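Local coordinates for VgrG protein (Vibrio cholerae, PDB 4E1F) that probably cross-links G-actin as the toxin domain of a VgrG/MARTX-family protein, and here holds ADP in a cleft with manganese nearby, at residues Q174-V179 against A347-F352; P21-G26 against C96-K101; I27-A32 against V89-Y94. The protein carries 1 engineered substitution. One frame throughout, in Å; residues are numbered along the deposited sequence.

All three contacts are antiparallel strand pairings grouped round one ADP. Contacts 2 and 3 share strands 24-30 and 85-97 and succeed each other along them; contact 1 joins strand 173-180 to strand 344-352 and lies beside the shared strand 24-30, which strand 173-180 borders. Contacts 1 and 3 are buried, while contact 2 is partly exposed where its strands run out into loop and turn. The chemistry follows position: contact 1 supplies an aliphatic cover for the adenine, contact 2 a serine hydroxyl for N1, and contact 3 a firm ribose bond to Ser93 O and a weak one to Ile27 O, together with a glutamate close to manganese.

Contact 1. Residues Q174-V179 against A347-F352; sequences QATVGV and AILFEF. With ADP (adenosine-5'-diphosphate), chain B.
Ala175 O receives the N-H of Phe352 at 2.7 Å, almost straight on (169° at the hydrogen), and the CA-H of Glu351 also touches it. The same oxygen lies in the plane of the Phe352 ring, at its edge. Further along this antiparallel pair, Val177 and Phe350 exchange two N-H···O bonds, as do Val179 and Ile348. The face bearing Val177, Val179, Phe350 and Phe352 is apolar: Val177 CG2 reaches Phe352 CE1 at 3.7 Å, and Val179 and both phenylalanines pack on Leu195 of helix 190-196. The other face turns to ADP. Leu349 CG lies 3.8 Å from Gly178 CA, close packing that the glycine allows, and Leu349 CD2 stands over the purine, 3.4 Å from ADP C5. Glu351 stretches out with CG anti to its backbone N (chi1 -177°), which carries its carboxylate past Thr176. There a water lies 2.7 Å from Thr176 OG1 and donates to Glu351 OE1 at 3.2 Å, while Glu351 OE2 forms a salt bridge with Arg353. The adenine thus meets an apolar methyl, Leu349 CD2, whereas the carboxylate further along the same face is held by water and Arg353.

Contact 2. Residues P21-G26 against C96-K101; sequences PKSSIG and CEMDDK. With ADP (adenosine-5'-diphosphate), chain B.
Pro21 lays its ring across the side chain of Glu97 at about a right angle, CG 3.7 Å from Glu97 CD, just outside the antiparallel pairing of strands 24-30 and 85-97. From Glu97, the last residue of the second strand, the chain enters a type I beta turn to Asp100, which then N-caps helix 101-124 by bonding Ala103 N. Next along the first segment, Ser23 O accepts the N-H of Met98 at 3.1 Å; the bond is straight (179° at the hydrogen), although the donor is tilted from the carbonyl plane. A water lies 2.8 Å from Ser23 O and probably donates to it. Ser24 faces Glu97 as a non-hydrogen-bonded pair. Its OG sits between the backbone N and the carbonyl carbon (chi1 56°), pointing to the adenine, and donates to ADP N1 at 2.7 Å. Ile25 and Cys96 form the hydrogen-bonded pair: Ile25 N to Cys96 O is 2.9 Å and Cys96 N to Ile25 O is 3.0 Å. Met98 crosses Ile25 at about a right angle, its CG 3.7 Å from Ile25 CB, then bends at its last torsion. Both residues rest on Val177 of strand 173-180, while Cys96 packs against helix 101-124. Gly26 closes the segment against the ribose, with its CA 3.3 Å from ADP O2'.

Contact 3. Residues I27-A32 against V89-Y94; sequences IQNELA and VELVSY. Engineered in segment 27-32: Gln28 (natural residue Glu). With ADP (adenosine-5'-diphosphate), chain B.
The ribose side of the ADP pocket is built where Ile27 meets Ser93, partway along the antiparallel pairing of strands 24-30 and 85-97. Ile27 N donates to the hydroxyl Ser93 OG at 2.9 Å, and Ser93 N returns a bond to Ile27 O at 3.0 Å; a side-chain oxygen here does the work of a strand carbonyl. The turn of that hydroxyl back between its own N and carbonyl carbon (chi1 79°) makes this possible. Ser93 O accepts ADP O2' at 2.7 Å, Ile27 O takes a weak bond from O3', and Val92 CG1 lies 3.5 Å from ADP C3'. Asn29 and Leu91 pair through two backbone bonds, with Leu91 N sitting 39° out of the plane of the Asn29 carbonyl. On the face of Val92, the engineered Gln28 (Glu naturally) brings its CB to 3.3 Å from Glu90 OE2; the nearest Glu90 side-chain atom is about 4 Å from the manganese ion. Leu31 runs beside Val89, CD1 to CG1 3.8 Å, and crosses Leu91, CD2 to CD1 4.0 Å; both leucines pack on helix 101-124. Backbone carbonyls thus serve the ribose, while the Glu90 carboxylate lies near the metal, consistent with a nucleotide-binding cleft.

Contact 1. Residues Q174-V179 against A347-F352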
loop_
_atom_site.group_PDB
_atom_site.type_symbol
_atom_site.label_atom_id
_atom_site.label_comp_id
_atom_site.label_asym_id
_atom_site.label_seq_id
_atom_site.Cartn_x
_atom_site.Cartn_y
_atom_site.Cartn_z
ATOM N N GLN A 174 1.627 -6.499 5.753
ATOM C CA GLN A 174 2.318 -5.306 5.268
ATOM C C GLN A 174 1.982 -4.101 6.140
ATOM O O GLN A 174 1.004 -4.131 6.878
ATOM C CB GLN A 174 1.975 -5.017 3.813
ATOM C CG GLN A 174 2.759 -5.885 2.862
ATOM C CD GLN A 174 1.859 -6.482 1.837
ATOM O OE1 GLN A 174 1.364 -5.803 0.937
ATOM N NE2 GLN A 174 1.629 -7.779 1.955
ATOM N N ALA A 175 2.799 -3.043 6.040
ATOM C CA ALA A 175 2.574 -1.791 6.733
ATOM C C ALA A 175 2.865 -0.684 5.748
ATOM O O ALA A 175 3.727 -0.836 4.883
ATOM C CB ALA A 175 3.470 -1.679 7.965
ATOM N N THR A 176 2.109 0.402 5.843
ATOM C CA THR A 176 2.260 1.588 5.010
ATOM C C THR A 176 2.517 2.781 5.926
ATOM O O THR A 176 1.694 3.070 6.801
ATOM C CB THR A 176 1.032 1.799 4.088
ATOM O OG1 THR A 176 0.943 0.717 3.160
ATOM C CG2 THR A 176 1.106 3.134 3.291
ATOM N N VAL A 177 3.644 3.477 5.721
ATOM C CA VAL A 177 4.000 4.656 6.519
ATOM C C VAL A 177 3.856 5.910 5.659
ATOM O O VAL A 177 4.324 5.928 4.524
ATOM C CB VAL A 177 5.425 4.529 7.139
ATOM C CG1 VAL A 177 5.888 5.837 7.787
ATOM C CG2 VAL A 177 5.480 3.396 8.160
ATOM N N GLY A 178 3.227 6.939 6.217
ATOM C CA GLY A 178 3.059 8.226 5.564
ATOM C C GLY A 178 3.830 9.280 6.332
ATOM O O GLY A 178 3.751 9.325 7.563
ATOM N N VAL A 179 4.642 10.092 5.614
ATOM C CA VAL A 179 5.452 11.158 6.205
ATOM C C VAL A 179 5.320 12.432 5.377
ATOM O O VAL A 179 5.029 12.355 4.183
ATOM C CB VAL A 179 6.962 10.773 6.386
ATOM C CG1 VAL A 179 7.161 9.612 7.372
ATOM C CG2 VAL A 179 7.633 10.491 5.047
ATOM N N ALA A 347 1.865 14.686 2.058
ATOM C CA ALA A 347 2.334 13.471 2.698
ATOM C C ALA A 347 2.649 12.519 1.556
ATOM O O ALA A 347 1.906 12.468 0.559
ATOM C CB ALA A 347 1.252 12.858 3.587
ATOM N N ILE A 348 3.734 11.748 1.717
ATOM C CA ILE A 348 4.173 10.737 0.760
ATOM C C ILE A 348 4.221 9.427 1.499
ATOM O O ILE A 348 4.649 9.380 2.650
ATOM C CB ILE A 348 5.484 11.112 -0.000
ATOM C CG1 ILE A 348 6.627 11.511 0.972
ATOM C CG2 ILE A 348 5.187 12.202 -1.020
ATOM C CD1 ILE A 348 8.037 11.590 0.343
ATOM N N LEU A 349 3.672 8.382 0.879
ATOM C CA LEU A 349 3.512 7.076 1.503
ATOM C C LEU A 349 4.390 5.972 0.946
ATOM O O LEU A 349 4.751 5.989 -0.233
ATOM C CB LEU A 349 2.038 6.671 1.427
ATOM C CG LEU A 349 1.088 7.199 2.513
ATOM C CD1 LEU A 349 0.910 8.719 2.432
ATOM C CD2 LEU A 349 -0.275 6.587 2.333
ATOM N N PHE A 350 4.746 5.018 1.814
ATOM C CA PHE A 350 5.614 3.907 1.472
ATOM C C PHE A 350 5.081 2.597 2.038
ATOM O O PHE A 350 4.775 2.503 3.229
ATOM C CB PHE A 350 7.024 4.176 2.006
ATOM C CG PHE A 350 7.582 5.474 1.475
ATOM C CD1 PHE A 350 8.196 5.524 0.229
ATOM C CD2 PHE A 350 7.395 6.665 2.172
ATOM C CE1 PHE A 350 8.642 6.736 -0.297
ATOM C CE2 PHE A 350 7.844 7.877 1.648
ATOM C CZ PHE A 350 8.479 7.903 0.430
ATOM N N GLU A 351 5.017 1.565 1.191
ATOM C CA GLU A 351 4.580 0.262 1.637
ATOM C C GLU A 351 5.767 -0.607 1.972
ATOM O O GLU A 351 6.659 -0.783 1.150
ATOM C CB GLU A 351 3.708 -0.396 0.555
ATOM C CG GLU A 351 3.119 -1.745 0.942
ATOM C CD GLU A 351 2.345 -2.402 -0.189
ATOM O OE1 GLU A 351 1.393 -1.781 -0.707
ATOM O OE2 GLU A 351 2.669 -3.558 -0.537
ATOM N N PHE A 352 5.771 -1.172 3.182
ATOM C CA PHE A 352 6.800 -2.133 3.587
ATOM C C PHE A 352 6.289 -3.499 3.113
ATOM O O PHE A 352 5.335 -4.042 3.692
ATOM C CB PHE A 352 7.052 -2.082 5.112
ATOM C CG PHE A 352 7.812 -0.846 5.532
ATOM C CD1 PHE A 352 7.157 0.371 5.708
ATOM C CD2 PHE A 352 9.188 -0.890 5.730
ATOM C CE1 PHE A 352 7.870 1.528 6.048
ATOM C CE2 PHE A 352 9.893 0.260 6.136
ATOM C CZ PHE A 352 9.229 1.461 6.276
HETATM P PB ADP B . -5.443 -2.030 -3.042
HETATM O O1B ADP B . -6.900 -1.705 -2.739
HETATM O O2B ADP B . -5.135 -1.479 -4.437
HETATM O O3B ADP B . -5.342 -3.595 -3.120
HETATM P PA ADP B . -4.764 -0.875 -0.444
HETATM O O1A ADP B . -5.875 0.109 -0.609
HETATM O O2A ADP B . -5.291 -2.069 0.357
HETATM O O3A ADP B . -4.457 -1.399 -1.933
HETATM O "O5'" ADP B . -3.562 -0.165 0.415
HETATM C "C5'" ADP B . -3.865 0.721 1.549
HETATM C "C4'" ADP B . -2.945 0.854 2.759
HETATM O "O4'" ADP B . -2.458 2.225 2.873
HETATM C "C3'" ADP B . -3.558 0.548 4.140
HETATM O "O3'" ADP B . -2.651 -0.028 5.077
HETATM C "C2'" ADP B . -3.938 1.934 4.652
HETATM O "O2'" ADP B . -4.125 2.103 6.057
HETATM C "C1'" ADP B . -2.732 2.711 4.182
HETATM N N9 ADP B . -2.873 4.181 4.188
HETATM C C8 ADP B . -3.842 4.900 3.552
HETATM N N7 ADP B . -3.796 6.188 3.816
HETATM C C5 ADP B . -2.709 6.316 4.662
HETATM C C6 ADP B . -2.105 7.436 5.285
HETATM N N6 ADP B . -2.512 8.703 5.084
HETATM N N1 ADP B . -1.038 7.219 6.091
HETATM C C2 ADP B . -0.599 5.962 6.239
HETATM N N3 ADP B . -1.064 4.843 5.678
HETATM C C4 ADP B . -2.125 5.083 4.906
HETATM O O HOH W 1 -0.112 0.710 0.633
#

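Contact 2. Residues P21-G26 against C96-K101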
loop_
_atom_site.group_PDB
_atom_site.type_symbol
_atom_site.label_atom_id
_atom_site.label_comp_id
_atom_site.label_asym_id
_atom_site.label_seq_id
_atom_site.Cartn_x
_atom_site.Cartn_y
_atom_site.Cartn_z
ATOM N N PRO A 21 -1.609 14.875 11.947
ATOM C CA PRO A 21 -0.719 15.970 12.381
ATOM C C PRO A 21 0.768 15.732 12.085
ATOM O O PRO A 21 1.474 16.674 11.754
ATOM C CB PRO A 21 -0.978 16.063 13.894
ATOM C CG PRO A 21 -1.522 14.732 14.281
ATOM C CD PRO A 21 -2.339 14.289 13.090
ATOM N N LYS A 22 1.218 14.470 12.151
ATOM C CA LYS A 22 2.606 14.063 11.942
ATOM C C LYS A 22 2.604 12.751 11.099
ATOM O O LYS A 22 1.683 12.543 10.300
ATOM C CB LYS A 22 3.268 13.840 13.329
ATOM C CG LYS A 22 4.317 14.882 13.719
ATOM C CD LYS A 22 4.927 14.581 15.100
ATOM C CE LYS A 22 6.127 15.443 15.471
ATOM N NZ LYS A 22 7.374 15.077 14.737
ATOM N N SER A 23 3.603 11.878 11.309
ATOM C CA SER A 23 3.739 10.601 10.605
ATOM C C SER A 23 2.563 9.675 10.898
ATOM O O SER A 23 2.057 9.660 12.029
ATOM C CB SER A 23 5.064 9.927 10.950
ATOM O OG SER A 23 5.111 9.513 12.307
ATOM N N SER A 24 2.104 8.954 9.882
ATOM C CA SER A 24 0.965 8.052 9.992
ATOM C C SER A 24 1.305 6.631 9.543
ATOM O O SER A 24 2.268 6.422 8.798
ATOM C CB SER A 24 -0.196 8.605 9.174
ATOM O OG SER A 24 0.225 8.807 7.835
ATOM N N ILE A 25 0.486 5.656 9.978
ATOM C CA ILE A 25 0.698 4.252 9.665
ATOM C C ILE A 25 -0.618 3.531 9.424
ATOM O O ILE A 25 -1.624 3.805 10.087
ATOM C CB ILE A 25 1.580 3.544 10.760
ATOM C CG1 ILE A 25 2.011 2.096 10.328
ATOM C CG2 ILE A 25 0.907 3.550 12.143
ATOM C CD1 ILE A 25 3.349 1.650 10.834
ATOM N N GLY A 26 -0.565 2.613 8.474
ATOM C CA GLY A 26 -1.635 1.701 8.120
ATOM C C GLY A 26 -1.066 0.302 8.025
ATOM O O GLY A 26 0.129 0.119 7.764
ATOM N N CYS A 96 -3.695 5.635 11.259
ATOM C CA CYS A 96 -3.704 6.365 12.523
ATOM C C CYS A 96 -2.343 7.031 12.671
ATOM O O CYS A 96 -1.472 6.816 11.819
ATOM C CB CYS A 96 -4.012 5.438 13.699
ATOM S SG CYS A 96 -2.777 4.149 13.994
ATOM N N GLU A 97 -2.175 7.875 13.716
ATOM C CA GLU A 97 -0.893 8.501 14.018
ATOM C C GLU A 97 0.057 7.411 14.492
ATOM O O GLU A 97 -0.346 6.548 15.285
ATOM C CB GLU A 97 -1.050 9.563 15.116
ATOM C CG GLU A 97 -2.048 10.652 14.736
ATOM C CD GLU A 97 -2.508 11.572 15.853
ATOM O OE1 GLU A 97 -3.673 12.031 15.804
ATOM O OE2 GLU A 97 -1.701 11.850 16.768
ATOM N N MET A 98 1.302 7.433 13.983
ATOM C CA MET A 98 2.331 6.437 14.311
ATOM C C MET A 98 2.612 6.311 15.795
ATOM O O MET A 98 2.902 5.208 16.257
ATOM C CB MET A 98 3.649 6.735 13.582
ATOM C CG MET A 98 3.698 6.135 12.226
ATOM S SD MET A 98 5.351 5.968 11.541
ATOM C CE MET A 98 5.874 4.447 12.264
ATOM N N ASP A 99 2.548 7.445 16.530
ATOM C CA ASP A 99 2.807 7.508 17.968
ATOM C C ASP A 99 1.540 7.445 18.829
ATOM O O ASP A 99 1.614 7.717 20.028
ATOM C CB ASP A 99 3.695 8.722 18.326
ATOM C CG ASP A 99 3.075 10.099 18.115
ATOM O OD1 ASP A 99 2.007 10.185 17.455
ATOM O OD2 ASP A 99 3.674 11.094 18.575
ATOM N N ASP A 100 0.384 7.085 18.233
ATOM C CA ASP A 100 -0.877 6.943 18.970
ATOM C C ASP A 100 -1.005 5.467 19.405
ATOM O O ASP A 100 -1.536 4.631 18.676
ATOM C CB ASP A 100 -2.076 7.405 18.112
ATOM C CG ASP A 100 -3.409 7.467 18.839
ATOM O OD1 ASP A 100 -3.560 6.774 19.854
ATOM O OD2 ASP A 100 -4.345 8.089 18.305
ATOM N N LYS A 101 -0.470 5.154 20.585
ATOM C CA LYS A 101 -0.417 3.811 21.159
ATOM C C LYS A 101 -1.795 3.142 21.252
ATOM O O LYS A 101 -1.931 1.986 20.835
ATOM C CB LYS A 101 0.275 3.854 22.525
ATOM C CG LYS A 101 1.210 2.675 22.789
ATOM C CD LYS A 101 2.134 2.930 23.986
ATOM C CE LYS A 101 3.398 3.668 23.608
ATOM N NZ LYS A 101 4.227 3.981 24.797
HETATM P PB ADP B . -5.443 -2.030 -3.042
HETATM O O1B ADP B . -6.900 -1.705 -2.739
HETATM O O2B ADP B . -5.135 -1.479 -4.437
HETATM O O3B ADP B . -5.342 -3.595 -3.120
HETATM P PA ADP B . -4.764 -0.875 -0.444
HETATM O O1A ADP B . -5.875 0.109 -0.609
HETATM O O2A ADP B . -5.291 -2.069 0.357
HETATM O O3A ADP B . -4.457 -1.399 -1.933
HETATM O "O5'" ADP B . -3.562 -0.165 0.415
HETATM C "C5'" ADP B . -3.865 0.721 1.549
HETATM C "C4'" ADP B . -2.945 0.854 2.759
HETATM O "O4'" ADP B . -2.458 2.225 2.873
HETATM C "C3'" ADP B . -3.558 0.548 4.140
HETATM O "O3'" ADP B . -2.651 -0.028 5.077
HETATM C "C2'" ADP B . -3.938 1.934 4.652
HETATM O "O2'" ADP B . -4.125 2.103 6.057
HETATM C "C1'" ADP B . -2.732 2.711 4.182
HETATM N N9 ADP B . -2.873 4.181 4.188
HETATM C C8 ADP B . -3.842 4.900 3.552
HETATM N N7 ADP B . -3.796 6.188 3.816
HETATM C C5 ADP B . -2.709 6.316 4.662
HETATM C C6 ADP B . -2.105 7.436 5.285
HETATM N N6 ADP B . -2.512 8.703 5.084
HETATM N N1 ADP B . -1.038 7.219 6.091
HETATM C C2 ADP B . -0.599 5.962 6.239
HETATM N N3 ADP B . -1.064 4.843 5.678
HETATM C C4 ADP B . -2.125 5.083 4.906
HETATM O O HOH W 2 3.267 10.007 14.575
#

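Contact 3. Residues I27-A32 against V89-Y94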
loop_
_atom_site.group_PDB
_atom_site.type_symbol
_atom_site.label_atom_id
_atom_site.label_comp_id
_atom_site.label_asym_id
_atom_site.label_seq_id
_atom_site.Cartn_x
_atom_site.Cartn_y
_atom_site.Cartn_z
ATOM N N ILE A 27 -1.901 -0.694 8.272
ATOM C CA ILE A 27 -1.501 -2.104 8.199
ATOM C C ILE A 27 -2.443 -2.911 7.303
ATOM O O ILE A 27 -3.639 -2.600 7.207
ATOM C CB ILE A 27 -1.305 -2.771 9.608
ATOM C CG1 ILE A 27 -2.627 -2.808 10.437
ATOM C CG2 ILE A 27 -0.138 -2.106 10.390
ATOM C CD1 ILE A 27 -2.628 -3.753 11.675
ATOM N N GLN A 28 -1.900 -3.942 6.638
ATOM C CA GLN A 28 -2.657 -4.865 5.786
ATOM C C GLN A 28 -2.374 -6.260 6.294
ATOM O O GLN A 28 -1.213 -6.597 6.540
ATOM C CB GLN A 28 -2.174 -4.745 4.356
ATOM C CG GLN A 28 -2.681 -3.515 3.634
ATOM C CD GLN A 28 -2.049 -3.424 2.270
ATOM O OE1 GLN A 28 -2.543 -4.005 1.280
ATOM N NE2 GLN A 28 -0.917 -2.738 2.201
ATOM N N ASN A 29 -3.435 -7.062 6.517
ATOM C CA ASN A 29 -3.288 -8.374 7.130
ATOM C C ASN A 29 -4.151 -9.433 6.415
ATOM O O ASN A 29 -5.386 -9.468 6.576
ATOM C CB ASN A 29 -3.660 -8.224 8.623
ATOM C CG ASN A 29 -3.504 -9.447 9.495
ATOM O OD1 ASN A 29 -2.492 -10.160 9.457
ATOM N ND2 ASN A 29 -4.466 -9.648 10.391
ATOM N N GLU A 30 -3.492 -10.305 5.635
ATOM C CA GLU A 30 -4.190 -11.366 4.913
ATOM C C GLU A 30 -4.504 -12.539 5.850
ATOM O O GLU A 30 -3.613 -13.002 6.570
ATOM C CB GLU A 30 -3.407 -11.792 3.667
ATOM C CG GLU A 30 -4.218 -12.588 2.655
ATOM C CD GLU A 30 -3.402 -13.110 1.487
ATOM O OE1 GLU A 30 -3.990 -13.341 0.406
ATOM O OE2 GLU A 30 -2.171 -13.279 1.647
ATOM N N LEU A 31 -5.781 -12.951 5.921
ATOM C CA LEU A 31 -6.175 -14.045 6.806
ATOM C C LEU A 31 -5.943 -15.404 6.200
ATOM O O LEU A 31 -6.064 -15.578 4.987
ATOM C CB LEU A 31 -7.653 -13.921 7.207
ATOM C CG LEU A 31 -8.065 -12.671 7.960
ATOM C CD1 LEU A 31 -9.523 -12.648 8.149
ATOM C CD2 LEU A 31 -7.335 -12.540 9.306
ATOM N N ALA A 32 -5.634 -16.387 7.055
ATOM C CA ALA A 32 -5.510 -17.774 6.626
ATOM C C ALA A 32 -6.670 -18.554 7.216
ATOM O O ALA A 32 -7.137 -18.232 8.313
ATOM C CB ALA A 32 -4.193 -18.362 7.118
ATOM N N VAL A 89 -9.284 -13.160 2.212
ATOM C CA VAL A 89 -9.762 -11.988 2.935
ATOM C C VAL A 89 -8.546 -11.238 3.454
ATOM O O VAL A 89 -7.631 -11.859 4.008
ATOM C CB VAL A 89 -10.746 -12.349 4.101
ATOM C CG1 VAL A 89 -11.043 -11.139 4.996
ATOM C CG2 VAL A 89 -12.049 -12.924 3.559
ATOM N N GLU A 90 -8.518 -9.909 3.235
ATOM C CA GLU A 90 -7.481 -9.076 3.805
ATOM C C GLU A 90 -8.100 -7.994 4.703
ATOM O O GLU A 90 -9.036 -7.295 4.300
ATOM C CB GLU A 90 -6.601 -8.483 2.710
ATOM C CG GLU A 90 -5.350 -7.802 3.244
ATOM C CD GLU A 90 -4.510 -7.155 2.162
ATOM O OE1 GLU A 90 -5.101 -6.615 1.202
ATOM O OE2 GLU A 90 -3.270 -7.107 2.318
ATOM N N LEU A 91 -7.566 -7.857 5.922
ATOM C CA LEU A 91 -8.014 -6.813 6.847
ATOM C C LEU A 91 -7.089 -5.585 6.664
ATOM O O LEU A 91 -5.875 -5.720 6.742
ATOM C CB LEU A 91 -8.054 -7.327 8.286
ATOM C CG LEU A 91 -8.868 -8.601 8.560
ATOM C CD1 LEU A 91 -8.883 -8.897 10.026
ATOM C CD2 LEU A 91 -10.267 -8.552 7.960
ATOM N N VAL A 92 -7.678 -4.446 6.257
ATOM C CA VAL A 92 -6.979 -3.196 5.897
ATOM C C VAL A 92 -7.343 -2.076 6.872
ATOM O O VAL A 92 -8.466 -1.576 6.875
ATOM C CB VAL A 92 -7.249 -2.789 4.421
ATOM C CG1 VAL A 92 -6.375 -1.604 4.027
ATOM C CG2 VAL A 92 -7.010 -3.964 3.472
ATOM N N SER A 93 -6.407 -1.711 7.734
ATOM C CA SER A 93 -6.709 -0.725 8.757
ATOM C C SER A 93 -6.881 0.654 8.177
ATOM O O SER A 93 -6.337 0.959 7.101
ATOM C CB SER A 93 -5.632 -0.719 9.841
ATOM O OG SER A 93 -4.507 0.015 9.378
ATOM N N TYR A 94 -7.657 1.481 8.888
ATOM C CA TYR A 94 -7.778 2.890 8.583
ATOM C C TYR A 94 -6.511 3.452 9.208
ATOM O O TYR A 94 -6.144 3.007 10.311
ATOM C CB TYR A 94 -9.035 3.466 9.244
ATOM C CG TYR A 94 -10.267 3.095 8.454
ATOM C CD1 TYR A 94 -10.946 1.903 8.702
ATOM C CD2 TYR A 94 -10.704 3.888 7.396
ATOM C CE1 TYR A 94 -12.051 1.527 7.941
ATOM C CE2 TYR A 94 -11.816 3.525 6.634
ATOM C CZ TYR A 94 -12.502 2.355 6.928
ATOM O OH TYR A 94 -13.600 1.993 6.188
HETATM P PB ADP B . -5.443 -2.030 -3.042
HETATM O O1B ADP B . -6.900 -1.705 -2.739
HETATM O O2B ADP B . -5.135 -1.479 -4.437
HETATM O O3B ADP B . -5.342 -3.595 -3.120
HETATM P PA ADP B . -4.764 -0.875 -0.444
HETATM O O1A ADP B . -5.875 0.109 -0.609
HETATM O O2A ADP B . -5.291 -2.069 0.357
HETATM O O3A ADP B . -4.457 -1.399 -1.933
HETATM O "O5'" ADP B . -3.562 -0.165 0.415
HETATM C "C5'" ADP B . -3.865 0.721 1.549
HETATM C "C4'" ADP B . -2.945 0.854 2.759
HETATM O "O4'" ADP B . -2.458 2.225 2.873
HETATM C "C3'" ADP B . -3.558 0.548 4.140
HETATM O "O3'" ADP B . -2.651 -0.028 5.077
HETATM C "C2'" ADP B . -3.938 1.934 4.652
HETATM O "O2'" ADP B . -4.125 2.103 6.057
HETATM C "C1'" ADP B . -2.732 2.711 4.182
HETATM N N9 ADP B . -2.873 4.181 4.188
HETATM C C8 ADP B . -3.842 4.900 3.552
HETATM N N7 ADP B . -3.796 6.188 3.816
HETATM C C5 ADP B . -2.709 6.316 4.662
HETATM C C6 ADP B . -2.105 7.436 5.285
HETATM N N6 ADP B . -2.512 8.703 5.084
HETATM N N1 ADP B . -1.038 7.219 6.091
HETATM C C2 ADP B . -0.599 5.962 6.239
HETATM N N3 ADP B . -1.064 4.843 5.678
HETATM C C4 ADP B . -2.125 5.083 4.906
HETATM O O HOH W 3 -8.482 -15.342 3.609
#